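Local coordinates for protein fructokinase (Vibrio cholerae serotype O1, PDB 5F11) that catalyses the ATP-dependent phosphorylation of fructose, as a metal-binding sugar kinase of the PfkB (ribokinase-like) family, at residues 108-113 with 174-179; 26-31 with 99-104. All coordinates share one frame; numbering follows the deposited sequence.

Interaction 1. Residues 108-113 with 174-179; sequences HGERSF and NLREEV. With FRU (beta-D-fructofuranose), chain B.
The carboxylate of E110 accepts the backbone N-H of E177. E110 OE2 is 2.7 Å from E177 N, and the bond is close to straight, 172° at the hydrogen. The N-H meets OE2 on its anti side and clearly out of the carboxylate plane. E110 reaches this far because CG is anti to its backbone N and the rest of the chain is extended. On the way the side chain passes over the carbonyl oxygen of L175. Water 1 accepts from E178 N and donates a weak bond to E110 OE2. E177 and E178 begin the 3-10 turn 177-179.

R176 is bent at chi2 (-74°), which brings its guanidinium nearly parallel to the F113 ring. The two planes are only 9° apart, and F113 CD1 is 3.4 Å from R176 NE. F113 CE1 covers one guanidinium face; N174 ND2 lies over the other. In the ribokinase-like fold a small beta-sheet lid closes over the sugar. F113 starts lid strand 113-115, while R176 sits in the loop after strand 168-172 of the large sheet.

The fructose lies against both side chains. R176 NE gives an almost linear bond to fructose O2 at 3.0 Å. R176 NH2 gives a more bent one to the ring oxygen O5, also at 3.0 Å. R176 NH1 donates to L175 O at 2.9 Å. L175 O lies near the guanidinium plane, while the donor stands above the carbonyl plane of L175; this bond fixes the rotation of the group. Fructose O2 also stands 3.3 Å above the centre of the F113 ring. S112 OG covers the opposite ring face, 3.4 Å from its plane. That hydroxyl is turned by its bond to G109 O, which accepts S112 N as well.

Interaction 2. Residues 26-31 with 99-104; sequences DAVVDL and STVVVD. With FRU (beta-D-fructofuranose), chain B.
D26 OD1 accepts two bonds, from fructose O1 at 2.5 Å and from water 2 at 3.0 Å. Water 2 also pairs with S99 OG, so it bridges the two segments beside the sugar. Water 3 makes a second bridge, donating to A27 O and accepting from S99 N.

Beyond these waters the strands run parallel as neighbours in the four-stranded lid sheet. V29 N donates to S99 O, and V101 N to V29 O. L31 N donates to V101 O at 2.7 Å, and V103 N to L31 O at 2.8 Å.

V28, D30 and V101 face the sugar. V28 CG2 meets V101 CG2 at 3.8 Å, and both methyls lie near fructose O3. With CG anti to its carbonyl carbon (chi1 -70°), D30 turns its carboxylate to the sugar, where each oxygen takes one hydroxyl. D30 OD1 accepts from fructose O3 and D30 OD2 from fructose O4, each at 2.8 Å. On the other face L31 CD2 touches T100 CG2 at 3.6 Å. There L31 packs on L31 of the second subunit.

D26 and D30 thus read the hydroxyls O1, O3 and O4 as donors, consistent with selection of fructose by its hydroxyl pattern.

Overall arrangement
From the N terminus the chain passes strand 21-24 of the large sheet and enters the lid with 26-31 and strand 28-33. Interaction 2 closes the long loop from there to strand 99-103, and so pairs the two inner strands of the lid sheet. The chain then turns through 108-113 into strand 113-115. Interaction 1 closes the next loop, from that turn to the segment after strand 168-172 of the large sheet. The two loops follow in series; they neither nest nor cross. The centres of interactions 1 and 2 are about 11 Å apart. They meet where S112 O probably bonds D104 N and where F113 packs on V101 and V103. Interaction 1 ties the lid to the main domain, and both touch the same fructose.

Interaction 1. Residues 108-113 with 174-179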
loop_
_atom_site.group_PDB
_atom_site.type_symbol
_atom_site.label_atom_id
_atom_site.label_comp_id
_atom_site.label_asym_id
_atom_site.label_seq_id
_atom_site.Cartn_x
_atom_site.Cartn_y
_atom_site.Cartn_z
ATOM N N HIS A 108 -19.331 -5.350 1.986
ATOM C CA HIS A 108 -19.355 -5.816 0.592
ATOM C C HIS A 108 -19.460 -4.652 -0.393
ATOM O O HIS A 108 -19.944 -3.579 -0.050
ATOM C CB HIS A 108 -20.518 -6.787 0.357
ATOM C CG HIS A 108 -20.507 -7.967 1.269
ATOM N ND1 HIS A 108 -19.895 -9.157 0.937
ATOM C CD2 HIS A 108 -21.018 -8.138 2.511
ATOM C CE1 HIS A 108 -20.031 -10.011 1.936
ATOM N NE2 HIS A 108 -20.705 -9.417 2.903
ATOM N N GLY A 109 -19.021 -4.873 -1.622
ATOM C CA GLY A 109 -18.983 -3.810 -2.605
ATOM C C GLY A 109 -18.032 -2.711 -2.177
ATOM O O GLY A 109 -17.087 -2.964 -1.424
ATOM N N GLU A 110 -18.304 -1.492 -2.640
ATOM C CA GLU A 110 -17.491 -0.311 -2.336
ATOM C C GLU A 110 -17.034 -0.199 -0.876
ATOM O O GLU A 110 -15.852 0.052 -0.610
ATOM C CB GLU A 110 -18.246 0.963 -2.735
ATOM C CG GLU A 110 -17.579 2.250 -2.290
ATOM C CD GLU A 110 -18.204 3.483 -2.919
ATOM O OE1 GLU A 110 -19.371 3.411 -3.367
ATOM O OE2 GLU A 110 -17.520 4.530 -2.970
ATOM N N ARG A 111 -17.962 -0.399 0.060
ATOM C CA ARG A 111 -17.688 -0.229 1.487
ATOM C C ARG A 111 -16.646 -1.199 2.069
ATOM O O ARG A 111 -16.256 -1.083 3.237
ATOM C CB ARG A 111 -18.987 -0.356 2.277
ATOM C CG ARG A 111 -19.980 0.762 2.040
ATOM C CD ARG A 111 -21.145 0.669 3.018
ATOM N NE ARG A 111 -20.713 0.212 4.341
ATOM C CZ ARG A 111 -20.217 1.000 5.292
ATOM N NH1 ARG A 111 -19.856 0.484 6.462
ATOM N NH2 ARG A 111 -20.079 2.301 5.077
ATOM N N SER A 112 -16.206 -2.162 1.264
ATOM C CA SER A 112 -15.280 -3.181 1.751
ATOM C C SER A 112 -13.834 -2.856 1.390
ATOM O O SER A 112 -12.910 -3.543 1.822
ATOM C CB SER A 112 -15.662 -4.565 1.212
ATOM O OG SER A 112 -15.533 -4.611 -0.202
ATOM N N PHE A 113 -13.637 -1.799 0.612
ATOM C CA PHE A 113 -12.297 -1.473 0.145
ATOM C C PHE A 113 -11.623 -0.279 0.831
ATOM O O PHE A 113 -12.251 0.736 1.134
ATOM C CB PHE A 113 -12.307 -1.292 -1.369
ATOM C CG PHE A 113 -12.852 -2.471 -2.101
ATOM C CD1 PHE A 113 -14.108 -2.425 -2.681
ATOM C CD2 PHE A 113 -12.124 -3.641 -2.188
ATOM C CE1 PHE A 113 -14.621 -3.528 -3.353
ATOM C CE2 PHE A 113 -12.633 -4.740 -2.860
ATOM C CZ PHE A 113 -13.886 -4.682 -3.440
ATOM N N ASN A 174 -19.180 0.973 -11.171
ATOM C CA ASN A 174 -18.290 0.276 -10.240
ATOM C C ASN A 174 -17.622 1.260 -9.270
ATOM O O ASN A 174 -16.394 1.381 -9.233
ATOM C CB ASN A 174 -17.236 -0.519 -11.023
ATOM C CG ASN A 174 -16.473 -1.504 -10.152
ATOM O OD1 ASN A 174 -17.046 -2.462 -9.612
ATOM N ND2 ASN A 174 -15.170 -1.273 -10.008
ATOM N N LEU A 175 -18.446 1.967 -8.502
ATOM C CA LEU A 175 -18.029 3.169 -7.776
ATOM C C LEU A 175 -17.096 2.900 -6.602
ATOM O O LEU A 175 -17.356 2.011 -5.789
ATOM C CB LEU A 175 -19.258 3.926 -7.263
ATOM C CG LEU A 175 -20.293 4.459 -8.260
ATOM C CD1 LEU A 175 -21.327 5.332 -7.542
ATOM C CD2 LEU A 175 -19.626 5.224 -9.402
ATOM N N ARG A 176 -16.017 3.682 -6.522
ATOM C CA ARG A 176 -15.106 3.680 -5.372
ATOM C C ARG A 176 -14.720 5.123 -5.072
ATOM O O ARG A 176 -13.696 5.631 -5.557
ATOM C CB ARG A 176 -13.843 2.858 -5.640
ATOM C CG ARG A 176 -14.095 1.463 -6.180
ATOM C CD ARG A 176 -14.617 0.491 -5.127
ATOM N NE ARG A 176 -14.606 -0.856 -5.683
ATOM C CZ ARG A 176 -15.648 -1.435 -6.271
ATOM N NH1 ARG A 176 -16.811 -0.803 -6.339
ATOM N NH2 ARG A 176 -15.520 -2.657 -6.779
ATOM N N GLU A 177 -15.543 5.764 -4.256
ATOM C CA GLU A 177 -15.485 7.205 -4.050
ATOM C C GLU A 177 -14.168 7.792 -3.519
ATOM O O GLU A 177 -13.766 8.882 -3.926
ATOM C CB GLU A 177 -16.626 7.623 -3.139
ATOM C CG GLU A 177 -16.724 9.102 -2.970
ATOM C CD GLU A 177 -17.769 9.460 -1.976
ATOM O OE1 GLU A 177 -17.389 9.853 -0.860
ATOM O OE2 GLU A 177 -18.968 9.333 -2.310
ATOM N N GLU A 178 -13.506 7.083 -2.613
ATOM C CA GLU A 178 -12.312 7.614 -1.960
ATOM C C GLU A 178 -11.140 7.812 -2.921
ATOM O O GLU A 178 -10.145 8.445 -2.573
ATOM C CB GLU A 178 -11.890 6.723 -0.781
ATOM C CG GLU A 178 -11.285 5.394 -1.192
ATOM C CD GLU A 178 -10.845 4.552 -0.001
ATOM O OE1 GLU A 178 -9.664 4.652 0.400
ATOM O OE2 GLU A 178 -11.680 3.787 0.532
ATOM N N VAL A 179 -11.255 7.257 -4.121
ATOM C CA VAL A 179 -10.226 7.417 -5.141
ATOM C C VAL A 179 -10.220 8.852 -5.710
ATOM O O VAL A 179 -9.184 9.361 -6.146
ATOM C CB VAL A 179 -10.420 6.384 -6.278
ATOM C CG1 VAL A 179 -9.356 6.536 -7.356
ATOM C CG2 VAL A 179 -10.401 4.974 -5.709
HETATM C C1 FRU B . -11.058 -1.578 -7.469
HETATM C C2 FRU B . -11.602 -2.800 -6.796
HETATM C C3 FRU B . -10.553 -3.862 -6.738
HETATM C C4 FRU B . -11.361 -5.083 -6.777
HETATM C C5 FRU B . -12.389 -4.687 -7.769
HETATM C C6 FRU B . -13.582 -5.566 -7.582
HETATM O O1 FRU B . -10.712 -1.826 -8.784
HETATM O O2 FRU B . -12.015 -2.402 -5.535
HETATM O O3 FRU B . -9.787 -3.798 -5.601
HETATM O O4 FRU B . -10.652 -6.178 -7.202
HETATM O O5 FRU B . -12.681 -3.338 -7.525
HETATM O O6 FRU B . -14.688 -5.096 -8.261
HETATM O O HOH W 1 -14.479 4.770 -1.481
#

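Interaction 2. Residues 26-31 with 99-104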
loop_
_atom_site.group_PDB
_atom_site.type_symbol
_atom_site.label_atom_id
_atom_site.label_comp_id
_atom_site.label_asym_id
_atom_site.label_seq_id
_atom_site.Cartn_x
_atom_site.Cartn_y
_atom_site.Cartn_z
ATOM N N ASP A 26 -7.648 0.288 -13.766
ATOM C CA ASP A 26 -6.806 -0.113 -12.647
ATOM C C ASP A 26 -6.620 -1.630 -12.514
ATOM O O ASP A 26 -7.592 -2.375 -12.455
ATOM C CB ASP A 26 -7.315 0.500 -11.332
ATOM C CG ASP A 26 -8.714 0.030 -10.952
ATOM O OD1 ASP A 26 -8.894 -0.390 -9.793
ATOM O OD2 ASP A 26 -9.643 0.108 -11.786
ATOM N N ALA A 27 -5.362 -2.073 -12.514
ATOM C CA ALA A 27 -5.006 -3.433 -12.091
ATOM C C ALA A 27 -4.496 -3.299 -10.669
ATOM O O ALA A 27 -3.638 -2.457 -10.411
ATOM C CB ALA A 27 -3.918 -4.011 -12.975
ATOM N N VAL A 28 -5.039 -4.078 -9.733
ATOM C CA VAL A 28 -4.635 -3.910 -8.340
ATOM C C VAL A 28 -4.390 -5.213 -7.595
ATOM O O VAL A 28 -4.976 -6.249 -7.897
ATOM C CB VAL A 28 -5.611 -3.002 -7.519
ATOM C CG1 VAL A 28 -6.523 -2.174 -8.435
ATOM C CG2 VAL A 28 -6.431 -3.817 -6.536
ATOM N N VAL A 29 -3.495 -5.144 -6.619
ATOM C CA VAL A 29 -3.263 -6.251 -5.715
ATOM C C VAL A 29 -4.197 -6.110 -4.522
ATOM O O VAL A 29 -4.137 -5.116 -3.783
ATOM C CB VAL A 29 -1.805 -6.294 -5.240
ATOM C CG1 VAL A 29 -1.611 -7.436 -4.258
ATOM C CG2 VAL A 29 -0.882 -6.453 -6.423
ATOM N N ASP A 30 -5.072 -7.102 -4.364
ATOM C CA ASP A 30 -6.027 -7.152 -3.270
ATOM C C ASP A 30 -5.484 -7.924 -2.073
ATOM O O ASP A 30 -5.252 -9.130 -2.143
ATOM C CB ASP A 30 -7.327 -7.811 -3.732
ATOM C CG ASP A 30 -8.110 -6.955 -4.698
ATOM O OD1 ASP A 30 -8.063 -5.708 -4.579
ATOM O OD2 ASP A 30 -8.783 -7.536 -5.579
ATOM N N LEU A 31 -5.297 -7.216 -0.970
ATOM C CA LEU A 31 -4.893 -7.827 0.282
ATOM C C LEU A 31 -6.168 -8.261 0.990
ATOM O O LEU A 31 -7.015 -7.433 1.325
ATOM C CB LEU A 31 -4.109 -6.827 1.139
ATOM C CG LEU A 31 -2.589 -6.700 0.961
ATOM C CD1 LEU A 31 -2.069 -7.414 -0.271
ATOM C CD2 LEU A 31 -2.170 -5.246 0.930
ATOM N N SER A 99 -1.625 0.111 -7.686
ATOM C CA SER A 99 -2.746 0.173 -6.748
ATOM C C SER A 99 -2.716 -1.010 -5.763
ATOM O O SER A 99 -2.417 -2.149 -6.142
ATOM C CB SER A 99 -4.074 0.231 -7.514
ATOM O OG SER A 99 -5.192 0.454 -6.666
ATOM N N THR A 100 -2.999 -0.719 -4.498
ATOM C CA THR A 100 -2.956 -1.708 -3.429
ATOM C C THR A 100 -4.155 -1.523 -2.497
ATOM O O THR A 100 -4.290 -0.482 -1.848
ATOM C CB THR A 100 -1.677 -1.555 -2.596
ATOM O OG1 THR A 100 -0.530 -1.727 -3.436
ATOM C CG2 THR A 100 -1.649 -2.575 -1.446
ATOM N N VAL A 101 -5.019 -2.529 -2.425
ATOM C CA VAL A 101 -6.266 -2.400 -1.679
ATOM C C VAL A 101 -6.409 -3.458 -0.577
ATOM O O VAL A 101 -6.159 -4.647 -0.787
ATOM C CB VAL A 101 -7.503 -2.445 -2.618
ATOM C CG1 VAL A 101 -8.787 -2.144 -1.848
ATOM C CG2 VAL A 101 -7.351 -1.458 -3.766
ATOM N N VAL A 102 -6.815 -2.998 0.600
ATOM C CA VAL A 102 -7.095 -3.864 1.736
ATOM C C VAL A 102 -8.589 -4.171 1.785
ATOM O O VAL A 102 -9.413 -3.255 1.815
ATOM C CB VAL A 102 -6.693 -3.178 3.066
ATOM C CG1 VAL A 102 -6.746 -4.170 4.205
ATOM C CG2 VAL A 102 -5.301 -2.575 2.965
ATOM N N VAL A 103 -8.943 -5.453 1.806
ATOM C CA VAL A 103 -10.351 -5.843 1.884
ATOM C C VAL A 103 -10.841 -6.130 3.317
ATOM O O VAL A 103 -10.177 -6.806 4.094
ATOM C CB VAL A 103 -10.654 -7.053 0.970
ATOM C CG1 VAL A 103 -12.149 -7.346 0.946
ATOM C CG2 VAL A 103 -10.164 -6.794 -0.432
ATOM N N ASP A 104 -12.011 -5.594 3.651
ATOM C CA ASP A 104 -12.715 -5.929 4.889
ATOM C C ASP A 104 -13.921 -6.817 4.560
ATOM O O ASP A 104 -14.924 -6.347 4.023
ATOM C CB ASP A 104 -13.183 -4.653 5.588
ATOM C CG ASP A 104 -13.843 -4.923 6.928
ATOM O OD1 ASP A 104 -13.759 -4.037 7.806
ATOM O OD2 ASP A 104 -14.442 -6.002 7.122
HETATM C C1 FRU B . -11.058 -1.578 -7.469
HETATM C C2 FRU B . -11.602 -2.800 -6.796
HETATM C C3 FRU B . -10.553 -3.862 -6.738
HETATM C C4 FRU B . -11.361 -5.083 -6.777
HETATM C C5 FRU B . -12.389 -4.687 -7.769
HETATM C C6 FRU B . -13.582 -5.566 -7.582
HETATM O O1 FRU B . -10.712 -1.826 -8.784
HETATM O O2 FRU B . -12.015 -2.402 -5.535
HETATM O O3 FRU B . -9.787 -3.798 -5.601
HETATM O O4 FRU B . -10.652 -6.178 -7.202
HETATM O O5 FRU B . -12.681 -3.338 -7.525
HETATM O O6 FRU B . -14.688 -5.096 -8.261
HETATM O O HOH W 2 -7.336 1.222 -7.736
HETATM O O HOH W 3 -2.407 0.175 -10.359
#